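Local structure of halotolerant alpha-type carbonic anhydrase (dCA II) (Dunaliella salina, 1Y7W) at residues A[145-150]-A[254-259]; A[129-134]-A[181-186]; A[262-265]-A[271-274]. The protein catalyses the reversible hydration of carbon dioxide to bicarbonate as a zinc enzyme of the alpha-carbonic anhydrase family, and tolerates high salt. All blocks are in the same frame, centred on the assembly; numbering follows the deposited sequence.

Contacts 1 and 2 share one core. Their centres lie about 6 Å apart, on the neighbouring strands 147-155 and 120-133 of the mixed sheet, and between them they supply all three zinc-binding histidines. Along the chain their segments alternate: 129-134, 145-150, 181-186, 254-259. Contact 3 follows in series, its centre about 11 Å from that of contact 1 and 13 Å from that of contact 2. Helix 253-266 serves contacts 1 and 3, while helix 181-195 serves contact 2. The loop of contact 3 returns to strand 120-133 through N274, so helix packing, sheet core and the second shell of the metal site are physically continuous.

Contact 1: residues A[145-150]-A[254-259]; sequences YPLELH and EQMKLF. With ZN (zinc ion), chain D.
E148 OE2 is held by two histidines, H150 from within the strand and H138 from outside it, while L147, the residue before E148, packs against the helix at M256 and F259. H150 NE2 donates to E148 OE2 over 2.6 Å; the N-H points well at the oxygen (162°), which lies in the imidazole plane but is approached from above the plane of its own carboxylate. This fixes the rotation of the imidazole and presents H150 ND1 to the zinc ion at 2.0 Å, where H130 and H132 also bind. A water lies 1.9 Å from the same zinc ion, as expected for an alpha-carbonic anhydrase.

The other side of the strand is greasy. With CG anti to the backbone N (chi1 -172°), L147 sends its branches out to the F259 ring, the two side chains crossing at about a right angle. L147 CD1 sits over one face, 4.1 Å from the ring centroid and 27° off the normal, a CH-pi contact; L147 CD2 comes within 3.8 Å of F259 CE1. M256 bends at both chi2 and chi3, bringing SD to 4.2 Å from L147 CB and CE to 3.4 Å from P146 O. With an alanine at L147 the two methyls against F259 would be gone, which is likely to open a gap between strand and helix and leave the F259 ring less firmly held.

Strand 147-155 runs between strands 120-133 and 166-175. L147 also touches F131, Y173 and L183, placing it where the sheet meets both helix 253-266 and helix 181-195, and Q255 NE2 joins those two helices by a hydrogen bond to N184 OD1.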
loop_
_atom_site.group_PDB
_atom_site.type_symbol
_atom_site.label_atom_id
_atom_site.label_comp_id
_atom_site.label_asym_id
_atom_site.label_seq_id
_atom_site.Cartn_x
_atom_site.Cartn_y
_atom_site.Cartn_z
ATOM N N TYR A 145 7.420 -8.707 7.385
ATOM C CA TYR A 145 8.098 -7.481 7.829
ATOM C C TYR A 145 7.104 -6.850 8.774
ATOM O O TYR A 145 5.894 -7.093 8.677
ATOM C CB TYR A 145 8.430 -6.537 6.640
ATOM C CG TYR A 145 9.487 -7.100 5.742
ATOM C CD1 TYR A 145 10.822 -6.734 5.891
ATOM C CD2 TYR A 145 9.183 -8.115 4.829
ATOM C CE1 TYR A 145 11.821 -7.379 5.139
ATOM C CE2 TYR A 145 10.147 -8.741 4.100
ATOM C CZ TYR A 145 11.461 -8.380 4.248
ATOM O OH TYR A 145 12.421 -9.011 3.469
ATOM N N PRO A 146 7.571 -6.031 9.714
ATOM C CA PRO A 146 6.638 -5.415 10.653
ATOM C C PRO A 146 5.763 -4.287 10.074
ATOM O O PRO A 146 4.806 -3.819 10.722
ATOM C CB PRO A 146 7.561 -4.898 11.768
ATOM C CG PRO A 146 8.828 -4.636 11.061
ATOM C CD PRO A 146 8.968 -5.798 10.120
ATOM N N LEU A 147 6.093 -3.867 8.868
ATOM C CA LEU A 147 5.298 -2.762 8.273
ATOM C C LEU A 147 5.335 -2.820 6.770
ATOM O O LEU A 147 6.382 -3.094 6.191
ATOM C CB LEU A 147 5.858 -1.389 8.757
ATOM C CG LEU A 147 5.054 -0.115 8.407
ATOM C CD1 LEU A 147 3.605 -0.142 9.055
ATOM C CD2 LEU A 147 5.860 1.160 8.960
ATOM N N GLU A 148 4.188 -2.610 6.127
ATOM C CA GLU A 148 4.155 -2.590 4.652
ATOM C C GLU A 148 3.304 -1.379 4.267
ATOM O O GLU A 148 2.162 -1.221 4.730
ATOM C CB GLU A 148 3.540 -3.881 4.075
ATOM C CG GLU A 148 3.455 -3.888 2.541
ATOM C CD GLU A 148 2.951 -5.222 1.987
ATOM O OE1 GLU A 148 3.101 -6.264 2.678
ATOM O OE2 GLU A 148 2.452 -5.259 0.823
ATOM N N LEU A 149 3.917 -0.524 3.459
ATOM C CA LEU A 149 3.296 0.685 2.936
ATOM C C LEU A 149 2.731 0.436 1.521
ATOM O O LEU A 149 3.403 -0.148 0.691
ATOM C CB LEU A 149 4.364 1.776 2.870
ATOM C CG LEU A 149 4.121 2.949 1.887
ATOM C CD1 LEU A 149 2.943 3.706 2.368
ATOM C CD2 LEU A 149 5.358 3.898 1.866
ATOM N N HIS A 150 1.487 0.846 1.280
ATOM C CA HIS A 150 0.841 0.723 -0.020
ATOM C C HIS A 150 0.524 2.131 -0.584
ATOM O O HIS A 150 -0.259 2.851 0.002
ATOM C CB HIS A 150 -0.474 -0.077 0.102
ATOM C CG HIS A 150 -0.271 -1.561 0.301
ATOM N ND1 HIS A 150 -1.277 -2.404 0.749
ATOM C CD2 HIS A 150 0.846 -2.323 0.204
ATOM C CE1 HIS A 150 -0.780 -3.615 0.931
ATOM N NE2 HIS A 150 0.509 -3.596 0.611
ATOM N N GLU A 254 9.877 1.464 18.727
ATOM C CA GLU A 254 9.368 2.730 19.233
ATOM C C GLU A 254 8.531 3.466 18.212
ATOM O O GLU A 254 7.640 4.211 18.563
ATOM C CB GLU A 254 10.505 3.654 19.684
ATOM C CG GLU A 254 11.289 3.165 20.931
ATOM C CD GLU A 254 12.060 1.858 20.710
ATOM O OE1 GLU A 254 12.573 1.603 19.588
ATOM O OE2 GLU A 254 12.170 1.079 21.685
ATOM N N GLN A 255 8.853 3.311 16.943
ATOM C CA GLN A 255 8.049 3.983 15.919
ATOM C C GLN A 255 6.785 3.180 15.700
ATOM O O GLN A 255 5.738 3.758 15.401
ATOM C CB GLN A 255 8.836 4.080 14.603
ATOM C CG GLN A 255 10.051 4.962 14.727
ATOM C CD GLN A 255 10.844 5.088 13.441
ATOM O OE1 GLN A 255 11.074 4.110 12.749
ATOM N NE2 GLN A 255 11.298 6.306 13.138
ATOM N N MET A 256 6.861 1.850 15.855
ATOM C CA MET A 256 5.663 1.030 15.656
ATOM C C MET A 256 4.568 1.351 16.668
ATOM O O MET A 256 3.368 1.119 16.418
ATOM C CB MET A 256 6.020 -0.465 15.718
ATOM C CG MET A 256 6.773 -0.962 14.487
ATOM S SD MET A 256 5.937 -0.582 12.874
ATOM C CE MET A 256 4.382 -1.480 13.131
ATOM N N LYS A 257 4.973 1.908 17.811
ATOM C CA LYS A 257 3.999 2.261 18.834
ATOM C C LYS A 257 2.981 3.274 18.317
ATOM O O LYS A 257 1.829 3.267 18.749
ATOM C CB LYS A 257 4.704 2.840 20.088
ATOM C CG LYS A 257 3.726 3.396 21.166
ATOM C CD LYS A 257 4.373 3.394 22.588
ATOM C CE LYS A 257 3.465 4.103 23.628
ATOM N NZ LYS A 257 3.225 5.505 23.212
ATOM N N LEU A 258 3.390 4.124 17.374
ATOM C CA LEU A 258 2.455 5.120 16.824
ATOM C C LEU A 258 1.196 4.405 16.276
ATOM O O LEU A 258 0.068 4.861 16.493
ATOM C CB LEU A 258 3.109 5.905 15.677
ATOM C CG LEU A 258 2.151 6.758 14.797
ATOM C CD1 LEU A 258 1.751 8.006 15.591
ATOM C CD2 LEU A 258 2.837 7.205 13.519
ATOM N N PHE A 259 1.402 3.300 15.553
ATOM C CA PHE A 259 0.280 2.567 14.970
ATOM C C PHE A 259 -0.687 2.003 15.993
ATOM O O PHE A 259 -1.916 2.029 15.782
ATOM C CB PHE A 259 0.804 1.483 14.003
ATOM C CG PHE A 259 1.535 2.070 12.825
ATOM C CD1 PHE A 259 2.914 2.018 12.729
ATOM C CD2 PHE A 259 0.816 2.732 11.830
ATOM C CE1 PHE A 259 3.579 2.605 11.666
ATOM C CE2 PHE A 259 1.466 3.324 10.753
ATOM C CZ PHE A 259 2.860 3.256 10.672
HETATM ZN ZN ZN D . -3.134 -1.971 1.493
HETATM O O HOH W 1 -4.862 -2.743 1.222
#

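Contact 2: residues A[129-134]-A[181-186]; sequences FHFHHF and AFLNSL. With ZN (zinc ion), chain D.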
loop_
_atom_site.group_PDB
_atom_site.type_symbol
_atom_site.label_atom_id
_atom_site.label_comp_id
_atom_site.label_asym_id
_atom_site.label_seq_id
_atom_site.Cartn_x
_atom_site.Cartn_y
_atom_site.Cartn_z
ATOM N N PHE A 129 -1.982 6.769 0.268
ATOM C CA PHE A 129 -1.109 5.657 0.633
ATOM C C PHE A 129 -1.554 5.233 2.025
ATOM O O PHE A 129 -2.195 6.016 2.761
ATOM C CB PHE A 129 0.407 5.943 0.511
ATOM C CG PHE A 129 0.964 6.981 1.460
ATOM C CD1 PHE A 129 1.212 6.684 2.790
ATOM C CD2 PHE A 129 1.391 8.217 0.972
ATOM C CE1 PHE A 129 1.896 7.587 3.636
ATOM C CE2 PHE A 129 2.073 9.119 1.800
ATOM C CZ PHE A 129 2.329 8.801 3.124
ATOM N N HIS A 130 -1.294 3.984 2.409
ATOM C CA HIS A 130 -1.759 3.558 3.751
ATOM C C HIS A 130 -0.818 2.454 4.242
ATOM O O HIS A 130 0.086 2.021 3.503
ATOM C CB HIS A 130 -3.232 3.062 3.736
ATOM C CG HIS A 130 -3.461 1.907 2.802
ATOM N ND1 HIS A 130 -3.861 2.058 1.485
ATOM C CD2 HIS A 130 -3.267 0.589 2.980
ATOM C CE1 HIS A 130 -3.892 0.871 0.890
ATOM N NE2 HIS A 130 -3.535 -0.039 1.774
ATOM N N PHE A 131 -1.069 1.970 5.440
ATOM C CA PHE A 131 -0.141 0.988 6.008
ATOM C C PHE A 131 -0.804 -0.298 6.507
ATOM O O PHE A 131 -1.972 -0.295 6.915
ATOM C CB PHE A 131 0.579 1.583 7.235
ATOM C CG PHE A 131 1.428 2.801 6.946
ATOM C CD1 PHE A 131 0.877 4.078 6.988
ATOM C CD2 PHE A 131 2.779 2.652 6.627
ATOM C CE1 PHE A 131 1.670 5.179 6.705
ATOM C CE2 PHE A 131 3.594 3.735 6.340
ATOM C CZ PHE A 131 3.035 5.014 6.374
ATOM N N HIS A 132 -0.017 -1.373 6.516
ATOM C CA HIS A 132 -0.491 -2.651 7.099
ATOM C C HIS A 132 0.603 -2.804 8.167
ATOM O O HIS A 132 1.791 -2.930 7.842
ATOM C CB HIS A 132 -0.514 -3.748 6.035
ATOM C CG HIS A 132 -1.585 -3.511 5.011
ATOM N ND1 HIS A 132 -2.898 -3.851 5.233
ATOM C CD2 HIS A 132 -1.566 -2.828 3.835
ATOM C CE1 HIS A 132 -3.650 -3.413 4.229
ATOM N NE2 HIS A 132 -2.865 -2.786 3.373
ATOM N N HIS A 133 0.162 -2.705 9.431
ATOM C CA HIS A 133 1.074 -2.662 10.567
ATOM C C HIS A 133 1.159 -3.907 11.442
ATOM O O HIS A 133 0.167 -4.606 11.658
ATOM C CB HIS A 133 0.798 -1.385 11.435
ATOM C CG HIS A 133 -0.651 -0.907 11.453
ATOM N ND1 HIS A 133 -1.650 -1.508 12.188
ATOM C CD2 HIS A 133 -1.238 0.158 10.843
ATOM C CE1 HIS A 133 -2.781 -0.836 12.039
ATOM N NE2 HIS A 133 -2.555 0.183 11.225
ATOM N N PHE A 134 2.382 -4.130 11.931
ATOM C CA PHE A 134 2.795 -5.248 12.757
ATOM C C PHE A 134 3.062 -6.539 11.993
ATOM O O PHE A 134 4.001 -7.267 12.326
ATOM C CB PHE A 134 1.857 -5.423 13.920
ATOM C CG PHE A 134 2.032 -4.315 14.930
ATOM C CD1 PHE A 134 3.171 -4.280 15.754
ATOM C CD2 PHE A 134 1.163 -3.228 14.955
ATOM C CE1 PHE A 134 3.410 -3.155 16.567
ATOM C CE2 PHE A 134 1.400 -2.132 15.750
ATOM C CZ PHE A 134 2.514 -2.089 16.554
ATOM N N ALA A 181 13.211 8.009 8.680
ATOM C CA ALA A 181 13.048 9.469 8.807
ATOM C C ALA A 181 11.613 9.955 8.627
ATOM O O ALA A 181 11.106 10.786 9.402
ATOM C CB ALA A 181 13.960 10.192 7.788
ATOM N N PHE A 182 10.956 9.479 7.581
ATOM C CA PHE A 182 9.568 9.868 7.364
ATOM C C PHE A 182 8.679 9.404 8.526
ATOM O O PHE A 182 7.843 10.163 8.979
ATOM C CB PHE A 182 9.004 9.311 6.051
ATOM C CG PHE A 182 7.533 9.588 5.878
ATOM C CD1 PHE A 182 6.621 8.555 5.868
ATOM C CD2 PHE A 182 7.043 10.907 5.850
ATOM C CE1 PHE A 182 5.220 8.805 5.845
ATOM C CE2 PHE A 182 5.663 11.163 5.829
ATOM C CZ PHE A 182 4.743 10.112 5.828
ATOM N N LEU A 183 8.830 8.154 8.976
ATOM C CA LEU A 183 8.015 7.679 10.094
ATOM C C LEU A 183 8.295 8.561 11.328
ATOM O O LEU A 183 7.388 8.920 12.125
ATOM C CB LEU A 183 8.327 6.197 10.396
ATOM C CG LEU A 183 7.789 5.214 9.295
ATOM C CD1 LEU A 183 7.992 3.753 9.688
ATOM C CD2 LEU A 183 6.280 5.519 9.036
ATOM N N ASN A 184 9.550 8.935 11.492
ATOM C CA ASN A 184 9.831 9.805 12.631
ATOM C C ASN A 184 9.097 11.132 12.547
ATOM O O ASN A 184 8.543 11.609 13.521
ATOM C CB ASN A 184 11.325 10.063 12.782
ATOM C CG ASN A 184 11.770 9.803 14.180
ATOM O OD1 ASN A 184 11.957 8.633 14.592
ATOM N ND2 ASN A 184 11.873 10.871 14.968
ATOM N N SER A 185 9.084 11.741 11.384
ATOM C CA SER A 185 8.414 13.003 11.239
ATOM C C SER A 185 6.934 12.839 11.459
ATOM O O SER A 185 6.335 13.649 12.169
ATOM C CB SER A 185 8.697 13.604 9.869
ATOM O OG SER A 185 7.797 14.655 9.589
ATOM N N LEU A 186 6.330 11.808 10.856
ATOM C CA LEU A 186 4.874 11.591 11.031
ATOM C C LEU A 186 4.518 11.409 12.513
ATOM O O LEU A 186 3.565 11.990 13.039
ATOM C CB LEU A 186 4.458 10.319 10.266
ATOM C CG LEU A 186 3.002 9.886 10.282
ATOM C CD1 LEU A 186 2.163 11.002 9.612
ATOM C CD2 LEU A 186 2.843 8.580 9.481
HETATM ZN ZN ZN D . -3.134 -1.971 1.493
HETATM O O HOH W 1 -4.862 -2.743 1.222
#
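F129 carries its ring between the backbone N and the carbonyl carbon (chi1 66°), while F182 swings CG opposite its own N (chi1 174°), and the two side chains come at each other from opposite directions. They meet on the face of the alpha-carbonic anhydrase sheet turned away from the zinc ion, where helical residues 181-186 pass strand residues 129-133 at close to a right angle (97°). The axes of the two short segments stay 13.7 Å apart, a span that large side chains fill.

F182 CZ approaches the edge of the F129 ring, near its plane, and lies 3.9 Å from F129 CZ. F131 meets the F182 ring edge to edge: F131 CZ and F182 CE1 are 4.4 Å apart, each near the plane of the other's ring. L183 adds an aliphatic branch, CD2, 4.2 Å from F131 CE2. No hydrogen bond crosses this interface, and all four touching residues are buried. L217 of helix 213-217 also packs on both F129 and F182.

Strand alternation gives the segment two characters. F129 and F131 point to the helix, whereas H130 and H132, the His-X-His pair of the family, turn to the metal. H132 NE2 binds the zinc ion at 2.1 Å and H130 NE2 binds it at 2.0 Å, the far nitrogen H130 ND1 being hydrogen-bonded to Q128 OE1.

Contact 3: residues A[262-265]-A[271-274]; sequences VTMG and DVVN
T263 and V272 have the nearest CA atoms of the two segments, 6.3 Å apart, and the methyl of the threonine does the touching. T263 CG2 lies 3.7 Å from D271 O and 4.2 Å from V272 CA, so it rests against the loop backbone more than against a side chain; the V272 methyl CG2 is 4.4 Å from T263 CG2. On the next residue of the helix, M264 has two deposited conformers. The one modelled here crosses the V272 side chain at about a right angle and puts M264 SD only 3.0 Å from V272 CG2, too short to be trusted in detail; the pairing of the two side chains is apolar in any case.

One shell out, the T263 torsion explains the division of labour. Its methyl stands anti to the backbone N and faces the loop, while OG1, beside the N (chi1 -64°), hydrogen-bonds F259 O one turn back along the helix. D271 turns away from the helix and uses OD2 to accept a hydrogen bond from Y25 N.

V272 and N274 of the loop are tied to strand 120-133: V272 O accepts from H133 ND1 and N274 O from H132 ND1, the latter a second-shell bond to a zinc ligand.

No hydrogen bond joins 262-265 to 271-274. The helix therefore meets the loop mainly through the T263 methyl, with M264 adding apolar packing whose detail is doubtful, and it is the polar bonds to the strand and to Y25 that probably set where the loop lies.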
loop_
_atom_site.group_PDB
_atom_site.type_symbol
_atom_site.label_atom_id
_atom_site.label_comp_id
_atom_site.label_asym_id
_atom_site.label_seq_id
_atom_site.Cartn_x
_atom_site.Cartn_y
_atom_site.Cartn_z
ATOM N N VAL A 262 -2.650 5.115 17.735
ATOM C CA VAL A 262 -3.633 5.648 16.827
ATOM C C VAL A 262 -4.745 4.652 16.586
ATOM O O VAL A 262 -5.945 4.989 16.676
ATOM C CB VAL A 262 -2.904 6.012 15.480
ATOM C CG1 VAL A 262 -3.918 6.392 14.366
ATOM C CG2 VAL A 262 -1.918 7.188 15.783
ATOM N N THR A 263 -4.374 3.396 16.329
ATOM C CA THR A 263 -5.410 2.415 16.013
ATOM C C THR A 263 -6.373 2.135 17.169
ATOM O O THR A 263 -7.609 2.129 16.975
ATOM C CB THR A 263 -4.796 1.048 15.509
ATOM O OG1 THR A 263 -4.086 1.261 14.267
ATOM C CG2 THR A 263 -5.919 0.000 15.279
ATOM N N MET A 264 -5.831 1.891 18.355
ATOM C CA MET A 264 -6.700 1.579 19.501
ATOM C C MET A 264 -7.312 2.851 20.070
ATOM O O MET A 264 -8.405 2.816 20.642
ATOM C CB MET A 264 -5.920 0.818 20.576
ATOM C CG MET A 264 -5.368 -0.507 20.100
ATOM S SD MET A 264 -6.516 -1.467 19.108
ATOM C CE MET A 264 -7.816 -1.774 20.284
ATOM N N GLY A 265 -6.618 3.976 19.887
ATOM C CA GLY A 265 -7.137 5.246 20.363
ATOM C C GLY A 265 -8.376 5.605 19.548
ATOM O O GLY A 265 -9.282 6.249 20.085
ATOM N N ASP A 271 -8.578 -3.942 14.952
ATOM C CA ASP A 271 -7.530 -4.956 14.893
ATOM C C ASP A 271 -6.244 -4.180 14.697
ATOM O O ASP A 271 -6.095 -3.393 13.737
ATOM C CB ASP A 271 -7.738 -5.920 13.713
ATOM C CG ASP A 271 -8.946 -6.830 13.911
ATOM O OD1 ASP A 271 -8.957 -7.600 14.917
ATOM O OD2 ASP A 271 -9.877 -6.752 13.079
ATOM N N VAL A 272 -5.293 -4.418 15.584
ATOM C CA VAL A 272 -4.036 -3.712 15.512
ATOM C C VAL A 272 -3.132 -4.331 14.449
ATOM O O VAL A 272 -2.233 -3.670 13.968
ATOM C CB VAL A 272 -3.355 -3.748 16.881
ATOM C CG1 VAL A 272 -2.036 -3.066 16.827
ATOM C CG2 VAL A 272 -4.228 -3.035 17.908
ATOM N N VAL A 273 -3.349 -5.596 14.102
ATOM C CA VAL A 273 -2.515 -6.257 13.088
ATOM C C VAL A 273 -3.477 -6.400 11.849
ATOM O O VAL A 273 -4.322 -7.312 11.779
ATOM C CB VAL A 273 -2.024 -7.647 13.573
ATOM C CG1 VAL A 273 -1.008 -8.213 12.570
ATOM C CG2 VAL A 273 -1.318 -7.518 14.971
ATOM N N ASN A 274 -3.331 -5.501 10.873
ATOM C CA ASN A 274 -4.288 -5.488 9.757
ATOM C C ASN A 274 -3.821 -6.017 8.418
ATOM O O ASN A 274 -3.822 -5.288 7.390
ATOM C CB ASN A 274 -4.809 -4.041 9.609
ATOM C CG ASN A 274 -3.705 -3.054 9.239
ATOM O OD1 ASN A 274 -2.551 -3.227 9.645
ATOM N ND2 ASN A 274 -4.056 -1.984 8.485
#